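Local coordinates for protein erythropoietin (PDB 1EER) that acts as a hormone that binds and dimerizes the erythropoietin receptor, activating JAK2 signalling and so controlling the proliferation and differentiation of red-cell precursors, at residues A[138-141]-A[142-145]; A[146-149]-A[150-154]; A[18-21]-A[22-25]; A[74-77]-A[78-81]; A[44-48]-A[49-53]. The protein carries 5 engineered substitutions. One frame throughout, in Å; residues are numbered along the deposited sequence.

Contact 1 of 5, residues A[138-141]-A[142-145]; sequences FRKL and FRVY
In the opening turns of helix 138-161, the last long helix of the cytokine four-helix bundle, Phe138 and Phe142 stand one turn apart and point the same way, with Phe138 CD1 4.0 Å from Phe142 CE2. Both rings leave the helix with CG anti to the carbonyl carbon (chi1 -81° for Phe142), and both also touch Leu91 of helix 91-111. The main chain behind them is regular, Phe142 N donating to Phe138 O at 2.8 Å. On another flank Arg139 and Arg143 run side by side, their guanidinium planes only 16° apart. A bend at chi3 (68°) folds the Arg143 head back over Lys140, whose CA lies over the rim of one face, while Lys140 CG comes within 3.1 Å of Arg143 NH2. Lys140 NZ and Arg143 NH2 each form a salt bridge to an acidic side chain of another protein's chain, which probably offsets the nearby like charges. Phenylalanines inward and basic heads outward are typical of an amphipathic helix in a four-helix-bundle cytokine.

Contact 2 of 5, residues A[146-149]-A[150-154]; sequences SNFL and RGKLK
Asn147 OD1 receives two hydrogen bonds from Arg150 side-on, from NE and from NH2, each 3.0 Å long. The amide and guanidinium planes are 17° apart, a nearly coplanar pairing which, with the outside bonds of Arg150, probably restricts the head's rotation. Those bonds go to another protein's chain: NH2 makes a salt bridge with one of its acidic side chains, and NH1 hydrogen-bonds to its backbone. On the other flank the Phe148 ring has Lys152 CG over one face, a CH-pi contact 4.2 Å from the ring centroid and 16° off the normal, while Leu153 CD1 sits at the edge, 4.1 Å from Phe148 CE1. The same methyl, Leu153 CD1, meets Leu149 CD2 at 3.8 Å. Beyond the ring, Lys152 NZ is held by a salt bridge to Glu62 of helix 56-82. Behind these side chains the backbone is widened: Leu153 N donates to Phe148 O, five residues back, at 3.1 Å, and a water gives to Asn147 O (2.7 Å) and accepts from Lys152 N (2.8 Å). The i+5 bond marks a pi-type turn at 150-153, here bridged by a water, within a long alpha-helix.

Contact 3 of 5, residues A[18-21]-A[22-25]; sequences EAKE and AEKI. Engineered in segment 22-25: Lys24 (natural residue Asn).
Glu21 and Lys24 meet at the outer side of the last turns of helix 9-25, the first helix of the four-helix bundle, while Ala19 and Ala22 occupy its buried side. The buried side is compact: Ala19 touches Tyr145, Ser146 and Leu149 of helix 138-161, and Ala22 touches Phe142. The two small methyl groups are consistent with the close approach of that helix. Behind them the main chain is regular, Glu23 N bonding to Ala19 O at 2.8 Å.

The outer side is looser, though not all of it faces solvent, since Glu21 and Ile25 also touch His94 of helix 91-111. Lys24 is an engineered residue, asparagine in the natural protein, and is exposed. Its chain bends at chi3 to carry NZ across to Glu21, whose own chain turns at chi2 (63°) to meet it. The resulting salt bridge lies on the syn side of Glu21 OE1; its length, 2.5 Å from Lys24 NZ to Glu21 OE1, is doubtful in detail. Lys20 NZ and Glu23 OE1, although oppositely charged, stay 5.5 Å apart; Lys20 NZ has a long, weak ion pair with an acidic side chain of another protein's chain. The other carboxylate oxygen, Glu21 OE2, is 3.1 Å from Lys24 NZ and also bears on an apolar neighbour across the turn: Glu21 OE2 lies 3.3 Å from Ile25 CG1 and the same distance from Ile25 CD1.

Contact 4 of 5, residues A[74-77]-A[78-81]; sequences VLRG and QALL
The flat guanidinium of Arg76 lies against Leu80 one turn further along helix 56-82, a long helix of the four-helix bundle: Leu80 CG stands 3.6 Å above the plane, over its centre, and Ala79 CB approaches obliquely. Arg76 CZ and NH1 both lie 3.7 Å from Leu80 CG. Bends at chi2 (-86°) and chi3 (100°) turn the arginine chain forward along the helix, toward Leu80, to place the head there. Its charge is answered outside the turn, by a salt bridge from NH1 to Glu37 of strand 34-41, a strand on which Leu80 also packs, so helix and strand are joined through both residues. The Gln78 side chain, ending in the other flat group, runs beside Leu75, with Gln78 OE1 3.8 Å from Leu75 CD2. Leu75 O serves two donors, accepting Ala79 N at 3.0 Å as well as a water. That water links side chain to backbone, donating to Leu75 O at 2.7 Å and to Gln78 OE1 at 2.9 Å.

Contact 5 of 5, residues A[44-48]-A[49-53]; sequences TKVNF and YAWKR
Phe48, Trp51 and Asn47 carry most of this contact, in which the chain enters the short helix 48-51. Asn47 is the N-cap: its side-chain OD1 accepts from Ala50 N at 3.0 Å, with the donor in the carbonyl plane and on a lone pair, the classical way to satisfy an amide of the first turn. With CG anti to the backbone N (chi1 -174°), the amide swings alongside Tyr49, the two flat groups standing 89° apart and OD1 near the edge of the tyrosine ring. The carbonyl of the same residue makes the first i+4 bond of the helix, Asn47 O accepting from Trp51 N at 2.6 Å. Phe48 contributes its own carbonyl, Lys52 N reaching Phe48 O at 3.2 Å. The aromatic part gathers round Val46, whose CG1 is 3.8 Å from Trp51 CB, lies 3.6 Å above the Trp51 ring plane toward the rim, and stands 4.3 Å over the centre of the Phe48 ring.

Several polar ends look outward: Asn47 ND2 hydrogen-bonds to the backbone of another protein's chain, and Lys52 NZ makes a salt bridge with an acidic side chain there. Within the hormone, the turn follows the loop after strand 34-41 and sits against two long helices, Val46 and Phe48 resting on Leu155 of helix 138-161 and Trp51 on Gln59 and Glu62 of helix 56-82.

From the N terminus the order is contact 3, 5, 4, 1 and 2. Each is local, of adjoining segments, so none closes a long loop and none nests in or crosses another. Contacts 1 and 2 follow directly on helix 138-161, centres about 12 Å apart. Contact 3, on helix 9-25, packs on both; Ser146 CB lies 4.0 Å from Glu23 CB. Contact 4, on helix 56-82, touches contact 1 through Phe138. Contact 5 lays its loop and short helix on contact 2, where Lys152 CB is 3.7 Å from Trp51 CH2, and, through Thr44, on Val144 of contact 1. Contacts 4 and 5 lie on opposite sides of the chain's centre, about 30 Å between centres.

Contact 1 of 5, residues A[138-141]-A[142-145]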
loop_
_atom_site.group_PDB
_atom_site.type_symbol
_atom_site.label_atom_id
_atom_site.label_comp_id
_atom_site.label_asym_id
_atom_site.label_seq_id
_atom_site.Cartn_x
_atom_site.Cartn_y
_atom_site.Cartn_z
ATOM N N PHE A 138 0.330 -6.328 21.199
ATOM C CA PHE A 138 -0.031 -5.431 20.115
ATOM C C PHE A 138 0.586 -5.952 18.835
ATOM O O PHE A 138 0.106 -5.670 17.735
ATOM C CB PHE A 138 0.467 -4.019 20.415
ATOM C CG PHE A 138 -0.499 -3.209 21.218
ATOM C CD1 PHE A 138 -1.559 -2.555 20.597
ATOM C CD2 PHE A 138 -0.386 -3.146 22.604
ATOM C CE1 PHE A 138 -2.499 -1.852 21.347
ATOM C CE2 PHE A 138 -1.320 -2.447 23.362
ATOM C CZ PHE A 138 -2.378 -1.800 22.732
ATOM N N ARG A 139 1.655 -6.725 19.000
ATOM C CA ARG A 139 2.373 -7.323 17.882
ATOM C C ARG A 139 1.460 -8.263 17.109
ATOM O O ARG A 139 1.360 -8.161 15.888
ATOM C CB ARG A 139 3.604 -8.095 18.381
ATOM C CG ARG A 139 4.475 -8.644 17.253
ATOM C CD ARG A 139 5.524 -9.610 17.762
ATOM N NE ARG A 139 5.188 -10.121 19.084
ATOM C CZ ARG A 139 6.015 -10.101 20.124
ATOM N NH1 ARG A 139 7.241 -9.592 19.995
ATOM N NH2 ARG A 139 5.616 -10.583 21.294
ATOM N N LYS A 140 0.787 -9.175 17.812
ATOM C CA LYS A 140 -0.104 -10.096 17.128
ATOM C C LYS A 140 -1.310 -9.349 16.586
ATOM O O LYS A 140 -1.804 -9.664 15.511
ATOM C CB LYS A 140 -0.569 -11.223 18.049
ATOM C CG LYS A 140 -1.285 -12.321 17.270
ATOM C CD LYS A 140 -1.589 -13.563 18.089
ATOM C CE LYS A 140 -2.751 -14.317 17.463
ATOM N NZ LYS A 140 -2.868 -15.721 17.929
ATOM N N LEU A 141 -1.779 -8.350 17.330
ATOM C CA LEU A 141 -2.929 -7.551 16.904
ATOM C C LEU A 141 -2.630 -6.890 15.560
ATOM O O LEU A 141 -3.413 -6.969 14.627
ATOM C CB LEU A 141 -3.246 -6.477 17.964
ATOM C CG LEU A 141 -4.452 -5.539 17.795
ATOM C CD1 LEU A 141 -5.689 -6.315 17.365
ATOM C CD2 LEU A 141 -4.720 -4.825 19.109
ATOM N N PHE A 142 -1.482 -6.241 15.468
ATOM C CA PHE A 142 -1.109 -5.570 14.240
ATOM C C PHE A 142 -0.751 -6.515 13.100
ATOM O O PHE A 142 -1.006 -6.197 11.940
ATOM C CB PHE A 142 0.030 -4.596 14.518
ATOM C CG PHE A 142 -0.434 -3.293 15.097
ATOM C CD1 PHE A 142 -1.356 -2.507 14.411
ATOM C CD2 PHE A 142 0.016 -2.865 16.337
ATOM C CE1 PHE A 142 -1.830 -1.305 14.960
ATOM C CE2 PHE A 142 -0.450 -1.661 16.897
ATOM C CZ PHE A 142 -1.374 -0.884 16.207
ATOM N N ARG A 143 -0.165 -7.667 13.419
ATOM C CA ARG A 143 0.179 -8.635 12.385
ATOM C C ARG A 143 -1.126 -9.152 11.779
ATOM O O ARG A 143 -1.235 -9.347 10.568
ATOM C CB ARG A 143 0.983 -9.795 12.981
ATOM C CG ARG A 143 1.243 -10.940 12.000
ATOM C CD ARG A 143 2.142 -12.016 12.613
ATOM N NE ARG A 143 1.501 -12.749 13.708
ATOM C CZ ARG A 143 1.933 -12.733 14.965
ATOM N NH1 ARG A 143 3.003 -12.022 15.284
ATOM N NH2 ARG A 143 1.304 -13.439 15.902
ATOM N N VAL A 144 -2.124 -9.358 12.630
ATOM C CA VAL A 144 -3.434 -9.833 12.184
ATOM C C VAL A 144 -4.109 -8.739 11.334
ATOM O O VAL A 144 -4.760 -9.024 10.322
ATOM C CB VAL A 144 -4.346 -10.182 13.417
ATOM C CG1 VAL A 144 -5.813 -10.215 13.008
ATOM C CG2 VAL A 144 -3.936 -11.517 14.020
ATOM N N TYR A 145 -3.953 -7.489 11.769
ATOM C CA TYR A 145 -4.522 -6.339 11.077
ATOM C C TYR A 145 -4.011 -6.329 9.639
ATOM O O TYR A 145 -4.796 -6.209 8.702
ATOM C CB TYR A 145 -4.117 -5.046 11.806
ATOM C CG TYR A 145 -4.475 -3.752 11.102
ATOM C CD1 TYR A 145 -5.770 -3.517 10.642
ATOM C CD2 TYR A 145 -3.529 -2.740 10.947
ATOM C CE1 TYR A 145 -6.121 -2.299 10.047
ATOM C CE2 TYR A 145 -3.865 -1.512 10.350
ATOM C CZ TYR A 145 -5.165 -1.302 9.904
ATOM O OH TYR A 145 -5.507 -0.105 9.312
#

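Contact 2 of 5, residues A[146-149]-A[150-154]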
loop_
_atom_site.group_PDB
_atom_site.type_symbol
_atom_site.label_atom_id
_atom_site.label_comp_id
_atom_site.label_asym_id
_atom_site.label_seq_id
_atom_site.Cartn_x
_atom_site.Cartn_y
_atom_site.Cartn_z
ATOM N N SER A 146 -2.694 -6.469 9.475
ATOM C CA SER A 146 -2.062 -6.487 8.148
ATOM C C SER A 146 -2.443 -7.727 7.324
ATOM O O SER A 146 -2.816 -7.608 6.159
ATOM C CB SER A 146 -0.533 -6.418 8.292
ATOM O OG SER A 146 0.112 -6.492 7.032
ATOM N N ASN A 147 -2.355 -8.911 7.929
ATOM C CA ASN A 147 -2.685 -10.142 7.221
ATOM C C ASN A 147 -4.131 -10.149 6.743
ATOM O O ASN A 147 -4.432 -10.680 5.669
ATOM C CB ASN A 147 -2.427 -11.366 8.113
ATOM C CG ASN A 147 -0.993 -11.874 8.016
ATOM O OD1 ASN A 147 -0.252 -11.512 7.107
ATOM N ND2 ASN A 147 -0.604 -12.718 8.957
ATOM N N PHE A 148 -5.029 -9.558 7.534
ATOM C CA PHE A 148 -6.444 -9.507 7.152
ATOM C C PHE A 148 -6.724 -8.576 5.965
ATOM O O PHE A 148 -7.402 -8.957 5.000
ATOM C CB PHE A 148 -7.312 -9.071 8.337
ATOM C CG PHE A 148 -8.786 -9.271 8.106
ATOM C CD1 PHE A 148 -9.532 -8.319 7.421
ATOM C CD2 PHE A 148 -9.427 -10.421 8.564
ATOM C CE1 PHE A 148 -10.892 -8.504 7.194
ATOM C CE2 PHE A 148 -10.788 -10.617 8.343
ATOM C CZ PHE A 148 -11.524 -9.657 7.656
ATOM N N LEU A 149 -6.209 -7.353 6.039
ATOM C CA LEU A 149 -6.432 -6.380 4.975
ATOM C C LEU A 149 -5.729 -6.785 3.683
ATOM O O LEU A 149 -6.297 -6.684 2.592
ATOM C CB LEU A 149 -5.936 -4.984 5.391
ATOM C CG LEU A 149 -6.309 -4.361 6.740
ATOM C CD1 LEU A 149 -5.731 -2.961 6.798
ATOM C CD2 LEU A 149 -7.804 -4.339 6.929
ATOM N N ARG A 150 -4.490 -7.246 3.810
ATOM C CA ARG A 150 -3.723 -7.627 2.639
ATOM C C ARG A 150 -4.134 -8.994 2.135
ATOM O O ARG A 150 -3.789 -9.377 1.017
ATOM C CB ARG A 150 -2.225 -7.597 2.963
ATOM C CG ARG A 150 -1.659 -8.899 3.483
ATOM C CD ARG A 150 -0.246 -8.714 3.984
ATOM N NE ARG A 150 0.268 -9.929 4.604
ATOM C CZ ARG A 150 1.425 -10.501 4.289
ATOM N NH1 ARG A 150 2.204 -9.970 3.355
ATOM N NH2 ARG A 150 1.801 -11.614 4.903
ATOM N N GLY A 151 -4.902 -9.708 2.954
ATOM C CA GLY A 151 -5.340 -11.043 2.593
ATOM C C GLY A 151 -6.740 -11.167 2.022
ATOM O O GLY A 151 -7.009 -10.719 0.910
ATOM N N LYS A 152 -7.642 -11.781 2.783
ATOM C CA LYS A 152 -9.000 -11.976 2.309
ATOM C C LYS A 152 -9.719 -10.672 1.976
ATOM O O LYS A 152 -10.575 -10.649 1.093
ATOM C CB LYS A 152 -9.807 -12.798 3.320
ATOM C CG LYS A 152 -10.106 -12.100 4.620
ATOM C CD LYS A 152 -10.925 -13.001 5.517
ATOM C CE LYS A 152 -10.035 -14.004 6.237
ATOM N NZ LYS A 152 -10.713 -15.312 6.440
ATOM N N LEU A 153 -9.385 -9.587 2.668
ATOM C CA LEU A 153 -10.029 -8.315 2.351
ATOM C C LEU A 153 -9.645 -7.935 0.924
ATOM O O LEU A 153 -10.509 -7.689 0.075
ATOM C CB LEU A 153 -9.585 -7.212 3.313
ATOM C CG LEU A 153 -10.462 -5.959 3.207
ATOM C CD1 LEU A 153 -10.615 -5.332 4.573
ATOM C CD2 LEU A 153 -9.850 -4.975 2.230
ATOM N N LYS A 154 -8.345 -7.905 0.658
ATOM C CA LYS A 154 -7.861 -7.572 -0.674
ATOM C C LYS A 154 -8.444 -8.546 -1.684
ATOM O O LYS A 154 -8.928 -8.131 -2.738
ATOM C CB LYS A 154 -6.327 -7.614 -0.724
ATOM C CG LYS A 154 -5.738 -7.274 -2.084
ATOM C CD LYS A 154 -6.365 -6.014 -2.697
ATOM C CE LYS A 154 -5.363 -5.240 -3.563
ATOM N NZ LYS A 154 -6.003 -4.456 -4.658
HETATM O O HOH W 1 -6.452 -12.362 5.242
#

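Contact 3 of 5, residues A[18-21]-A[22-25]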
loop_
_atom_site.group_PDB
_atom_site.type_symbol
_atom_site.label_atom_id
_atom_site.label_comp_id
_atom_site.label_asym_id
_atom_site.label_seq_id
_atom_site.Cartn_x
_atom_site.Cartn_y
_atom_site.Cartn_z
ATOM N N GLU A 18 -0.127 0.990 5.551
ATOM C CA GLU A 18 -0.142 1.489 6.915
ATOM C C GLU A 18 -0.034 0.285 7.842
ATOM O O GLU A 18 0.766 0.281 8.779
ATOM C CB GLU A 18 -1.459 2.212 7.194
ATOM C CG GLU A 18 -1.314 3.677 7.543
ATOM C CD GLU A 18 -2.580 4.465 7.266
ATOM O OE1 GLU A 18 -3.681 3.957 7.571
ATOM O OE2 GLU A 18 -2.473 5.591 6.736
ATOM N N ALA A 19 -0.848 -0.734 7.568
ATOM C CA ALA A 19 -0.871 -1.951 8.374
ATOM C C ALA A 19 0.480 -2.668 8.361
ATOM O O ALA A 19 0.903 -3.228 9.378
ATOM C CB ALA A 19 -1.975 -2.884 7.885
ATOM N N LYS A 20 1.157 -2.643 7.212
ATOM C CA LYS A 20 2.469 -3.275 7.069
ATOM C C LYS A 20 3.448 -2.588 8.015
ATOM O O LYS A 20 4.218 -3.247 8.715
ATOM C CB LYS A 20 2.958 -3.140 5.624
ATOM C CG LYS A 20 4.301 -3.784 5.323
ATOM C CD LYS A 20 4.459 -3.962 3.817
ATOM C CE LYS A 20 5.911 -3.981 3.402
ATOM N NZ LYS A 20 6.587 -5.244 3.800
ATOM N N GLU A 21 3.403 -1.258 8.040
ATOM C CA GLU A 21 4.292 -0.490 8.897
ATOM C C GLU A 21 3.956 -0.763 10.359
ATOM O O GLU A 21 4.845 -0.887 11.202
ATOM C CB GLU A 21 4.174 1.004 8.577
ATOM C CG GLU A 21 5.097 1.905 9.388
ATOM C CD GLU A 21 6.576 1.636 9.143
ATOM O OE1 GLU A 21 6.903 0.974 8.137
ATOM O OE2 GLU A 21 7.412 2.087 9.961
ATOM N N ALA A 22 2.669 -0.877 10.659
ATOM C CA ALA A 22 2.248 -1.154 12.025
ATOM C C ALA A 22 2.824 -2.512 12.423
ATOM O O ALA A 22 3.504 -2.637 13.444
ATOM C CB ALA A 22 0.722 -1.175 12.110
ATOM N N GLU A 23 2.552 -3.528 11.606
ATOM C CA GLU A 23 3.044 -4.874 11.869
ATOM C C GLU A 23 4.572 -4.882 11.970
ATOM O O GLU A 23 5.145 -5.435 12.918
ATOM C CB GLU A 23 2.573 -5.827 10.761
ATOM C CG GLU A 23 3.344 -7.140 10.665
ATOM C CD GLU A 23 4.542 -7.031 9.732
ATOM O OE1 GLU A 23 4.331 -6.740 8.532
ATOM O OE2 GLU A 23 5.691 -7.228 10.196
ATOM N N LYS A 24 5.235 -4.254 11.006
ATOM C CA LYS A 24 6.690 -4.222 11.012
ATOM C C LYS A 24 7.250 -3.599 12.284
ATOM O O LYS A 24 8.159 -4.147 12.907
ATOM C CB LYS A 24 7.206 -3.466 9.789
ATOM C CG LYS A 24 8.721 -3.333 9.724
ATOM C CD LYS A 24 9.136 -2.261 8.712
ATOM C CE LYS A 24 9.353 -0.906 9.390
ATOM N NZ LYS A 24 9.324 0.233 8.427
ATOM N N ILE A 25 6.700 -2.454 12.674
ATOM C CA ILE A 25 7.158 -1.755 13.871
ATOM C C ILE A 25 6.912 -2.545 15.175
ATOM O O ILE A 25 7.711 -2.470 16.115
ATOM C CB ILE A 25 6.488 -0.357 13.959
ATOM C CG1 ILE A 25 6.979 0.524 12.800
ATOM C CG2 ILE A 25 6.777 0.292 15.301
ATOM C CD1 ILE A 25 8.484 0.733 12.756
#

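Contact 4 of 5, residues A[74-77]-A[78-81]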
loop_
_atom_site.group_PDB
_atom_site.type_symbol
_atom_site.label_atom_id
_atom_site.label_comp_id
_atom_site.label_asym_id
_atom_site.label_seq_id
_atom_site.Cartn_x
_atom_site.Cartn_y
_atom_site.Cartn_z
ATOM N N VAL A 74 -9.306 -3.644 17.716
ATOM C CA VAL A 74 -8.485 -2.444 17.705
ATOM C C VAL A 74 -9.034 -1.398 18.694
ATOM O O VAL A 74 -8.273 -0.774 19.443
ATOM C CB VAL A 74 -8.414 -1.870 16.265
ATOM C CG1 VAL A 74 -7.387 -0.749 16.187
ATOM C CG2 VAL A 74 -8.047 -2.983 15.290
ATOM N N LEU A 75 -10.349 -1.212 18.700
ATOM C CA LEU A 75 -10.964 -0.251 19.610
ATOM C C LEU A 75 -10.600 -0.627 21.042
ATOM O O LEU A 75 -10.192 0.223 21.836
ATOM C CB LEU A 75 -12.476 -0.250 19.417
ATOM C CG LEU A 75 -12.875 0.403 18.095
ATOM C CD1 LEU A 75 -14.320 0.116 17.767
ATOM C CD2 LEU A 75 -12.632 1.887 18.191
ATOM N N ARG A 76 -10.734 -1.909 21.371
ATOM C CA ARG A 76 -10.383 -2.375 22.706
ATOM C C ARG A 76 -8.907 -2.083 22.970
ATOM O O ARG A 76 -8.531 -1.649 24.052
ATOM C CB ARG A 76 -10.652 -3.876 22.836
ATOM C CG ARG A 76 -11.593 -4.239 23.984
ATOM C CD ARG A 76 -10.839 -4.404 25.301
ATOM N NE ARG A 76 -10.937 -3.216 26.145
ATOM C CZ ARG A 76 -10.701 -3.203 27.455
ATOM N NH1 ARG A 76 -10.350 -4.315 28.081
ATOM N NH2 ARG A 76 -10.817 -2.075 28.143
ATOM N N GLY A 77 -8.066 -2.315 21.970
ATOM C CA GLY A 77 -6.652 -2.053 22.142
ATOM C C GLY A 77 -6.406 -0.584 22.416
ATOM O O GLY A 77 -5.529 -0.216 23.199
ATOM N N GLN A 78 -7.192 0.260 21.767
ATOM C CA GLN A 78 -7.062 1.698 21.941
ATOM C C GLN A 78 -7.393 2.123 23.377
ATOM O O GLN A 78 -6.665 2.906 23.986
ATOM C CB GLN A 78 -7.984 2.413 20.955
ATOM C CG GLN A 78 -7.991 3.918 21.076
ATOM C CD GLN A 78 -9.089 4.542 20.251
ATOM O OE1 GLN A 78 -10.183 3.994 20.146
ATOM N NE2 GLN A 78 -8.804 5.692 19.652
ATOM N N ALA A 79 -8.485 1.602 23.922
ATOM C CA ALA A 79 -8.888 1.948 25.284
ATOM C C ALA A 79 -7.943 1.343 26.315
ATOM O O ALA A 79 -7.699 1.934 27.366
ATOM C CB ALA A 79 -10.303 1.481 25.543
ATOM N N LEU A 80 -7.422 0.157 26.019
ATOM C CA LEU A 80 -6.496 -0.503 26.925
ATOM C C LEU A 80 -5.215 0.319 26.994
ATOM O O LEU A 80 -4.532 0.362 28.022
ATOM C CB LEU A 80 -6.178 -1.911 26.420
ATOM C CG LEU A 80 -7.035 -3.047 26.974
ATOM C CD1 LEU A 80 -6.745 -4.328 26.212
ATOM C CD2 LEU A 80 -6.737 -3.223 28.447
ATOM N N LEU A 81 -4.905 0.976 25.882
ATOM C CA LEU A 81 -3.715 1.806 25.779
ATOM C C LEU A 81 -3.917 3.157 26.447
ATOM O O LEU A 81 -2.980 3.711 27.017
ATOM C CB LEU A 81 -3.345 2.018 24.313
ATOM C CG LEU A 81 -1.879 2.340 24.046
ATOM C CD1 LEU A 81 -1.021 1.204 24.558
ATOM C CD2 LEU A 81 -1.652 2.564 22.547
HETATM O O HOH W 2 -11.644 2.461 22.062
#

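Contact 5 of 5, residues A[44-48]-A[49-53]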
loop_
_atom_site.group_PDB
_atom_site.type_symbol
_atom_site.label_atom_id
_atom_site.label_comp_id
_atom_site.label_asym_id
_atom_site.label_seq_id
_atom_site.Cartn_x
_atom_site.Cartn_y
_atom_site.Cartn_z
ATOM N N THR A 44 -7.238 -14.875 9.902
ATOM C CA THR A 44 -6.816 -14.257 8.651
ATOM C C THR A 44 -6.317 -15.225 7.580
ATOM O O THR A 44 -6.034 -14.815 6.451
ATOM C CB THR A 44 -5.728 -13.190 8.892
ATOM O OG1 THR A 44 -4.489 -13.830 9.212
ATOM C CG2 THR A 44 -6.135 -12.271 10.032
ATOM N N LYS A 45 -6.223 -16.507 7.910
ATOM C CA LYS A 45 -5.732 -17.453 6.920
ATOM C C LYS A 45 -6.684 -17.642 5.750
ATOM O O LYS A 45 -7.908 -17.600 5.895
ATOM C CB LYS A 45 -5.422 -18.805 7.566
ATOM C CG LYS A 45 -6.634 -19.621 7.999
ATOM C CD LYS A 45 -6.228 -20.899 8.764
ATOM C CE LYS A 45 -7.620 -21.474 9.048
ATOM N NZ LYS A 45 -7.708 -22.733 9.784
ATOM N N VAL A 46 -6.104 -17.823 4.574
ATOM C CA VAL A 46 -6.885 -18.053 3.368
ATOM C C VAL A 46 -6.327 -19.283 2.651
ATOM O O VAL A 46 -5.152 -19.319 2.275
ATOM C CB VAL A 46 -6.835 -16.829 2.399
ATOM C CG1 VAL A 46 -7.340 -17.232 1.017
ATOM C CG2 VAL A 46 -7.681 -15.688 2.948
ATOM N N ASN A 47 -7.162 -20.303 2.497
ATOM C CA ASN A 47 -6.750 -21.506 1.785
ATOM C C ASN A 47 -7.241 -21.227 0.367
ATOM O O ASN A 47 -8.443 -21.295 0.092
ATOM C CB ASN A 47 -7.437 -22.737 2.384
ATOM C CG ASN A 47 -6.934 -24.038 1.786
ATOM O OD1 ASN A 47 -7.476 -24.522 0.793
ATOM N ND2 ASN A 47 -5.899 -24.610 2.390
ATOM N N PHE A 48 -6.309 -20.877 -0.517
ATOM C CA PHE A 48 -6.647 -20.536 -1.895
ATOM C C PHE A 48 -7.414 -21.620 -2.624
ATOM O O PHE A 48 -8.241 -21.317 -3.491
ATOM C CB PHE A 48 -5.386 -20.157 -2.674
ATOM C CG PHE A 48 -5.012 -18.717 -2.530
ATOM C CD1 PHE A 48 -5.751 -17.727 -3.175
ATOM C CD2 PHE A 48 -3.951 -18.340 -1.715
ATOM C CE1 PHE A 48 -5.440 -16.379 -3.005
ATOM C CE2 PHE A 48 -3.628 -16.993 -1.536
ATOM C CZ PHE A 48 -4.374 -16.009 -2.181
ATOM N N TYR A 49 -7.150 -22.879 -2.274
ATOM C CA TYR A 49 -7.861 -23.986 -2.897
ATOM C C TYR A 49 -9.338 -23.928 -2.489
ATOM O O TYR A 49 -10.235 -23.991 -3.336
ATOM C CB TYR A 49 -7.258 -25.333 -2.472
ATOM C CG TYR A 49 -8.029 -26.502 -3.034
ATOM C CD1 TYR A 49 -7.969 -26.804 -4.390
ATOM C CD2 TYR A 49 -8.882 -27.257 -2.232
ATOM C CE1 TYR A 49 -8.745 -27.820 -4.947
ATOM C CE2 TYR A 49 -9.666 -28.281 -2.778
ATOM C CZ TYR A 49 -9.593 -28.552 -4.144
ATOM O OH TYR A 49 -10.382 -29.530 -4.716
ATOM N N ALA A 50 -9.592 -23.805 -1.190
ATOM C CA ALA A 50 -10.960 -23.730 -0.700
ATOM C C ALA A 50 -11.600 -22.373 -1.016
ATOM O O ALA A 50 -12.777 -22.297 -1.370
ATOM C CB ALA A 50 -10.982 -23.973 0.791
ATOM N N TRP A 51 -10.809 -21.310 -0.894
ATOM C CA TRP A 51 -11.281 -19.956 -1.143
ATOM C C TRP A 51 -11.926 -19.756 -2.519
ATOM O O TRP A 51 -13.033 -19.221 -2.621
ATOM C CB TRP A 51 -10.127 -18.961 -0.945
ATOM C CG TRP A 51 -10.476 -17.526 -1.273
ATOM C CD1 TRP A 51 -10.299 -16.900 -2.474
ATOM C CD2 TRP A 51 -11.042 -16.539 -0.384
ATOM N NE1 TRP A 51 -10.715 -15.590 -2.394
ATOM C CE2 TRP A 51 -11.176 -15.337 -1.127
ATOM C CE3 TRP A 51 -11.448 -16.551 0.961
ATOM C CZ2 TRP A 51 -11.702 -14.149 -0.567
ATOM C CZ3 TRP A 51 -11.973 -15.365 1.523
ATOM C CH2 TRP A 51 -12.092 -14.183 0.751
ATOM N N LYS A 52 -11.251 -20.191 -3.577
ATOM C CA LYS A 52 -11.790 -20.023 -4.922
ATOM C C LYS A 52 -12.925 -20.992 -5.268
ATOM O O LYS A 52 -13.574 -20.885 -6.300
ATOM C CB LYS A 52 -10.642 -20.189 -5.918
ATOM C CG LYS A 52 -10.259 -21.657 -6.125
ATOM C CD LYS A 52 -9.157 -21.828 -7.171
ATOM C CE LYS A 52 -8.161 -20.662 -7.171
ATOM N NZ LYS A 52 -6.879 -21.111 -7.711
ATOM N N ARG A 53 -13.188 -21.955 -4.389
ATOM C CA ARG A 53 -14.246 -22.923 -4.633
ATOM C C ARG A 53 -15.544 -22.615 -3.901
ATOM O O ARG A 53 -16.605 -23.126 -4.270
ATOM C CB ARG A 53 -13.780 -24.318 -4.228
ATOM C CG ARG A 53 -12.551 -24.794 -4.962
ATOM C CD ARG A 53 -12.406 -26.295 -4.844
ATOM N NE ARG A 53 -13.181 -26.852 -3.736
ATOM C CZ ARG A 53 -13.913 -27.960 -3.822
ATOM N NH1 ARG A 53 -13.973 -28.630 -4.965
ATOM N NH2 ARG A 53 -14.579 -28.405 -2.765
#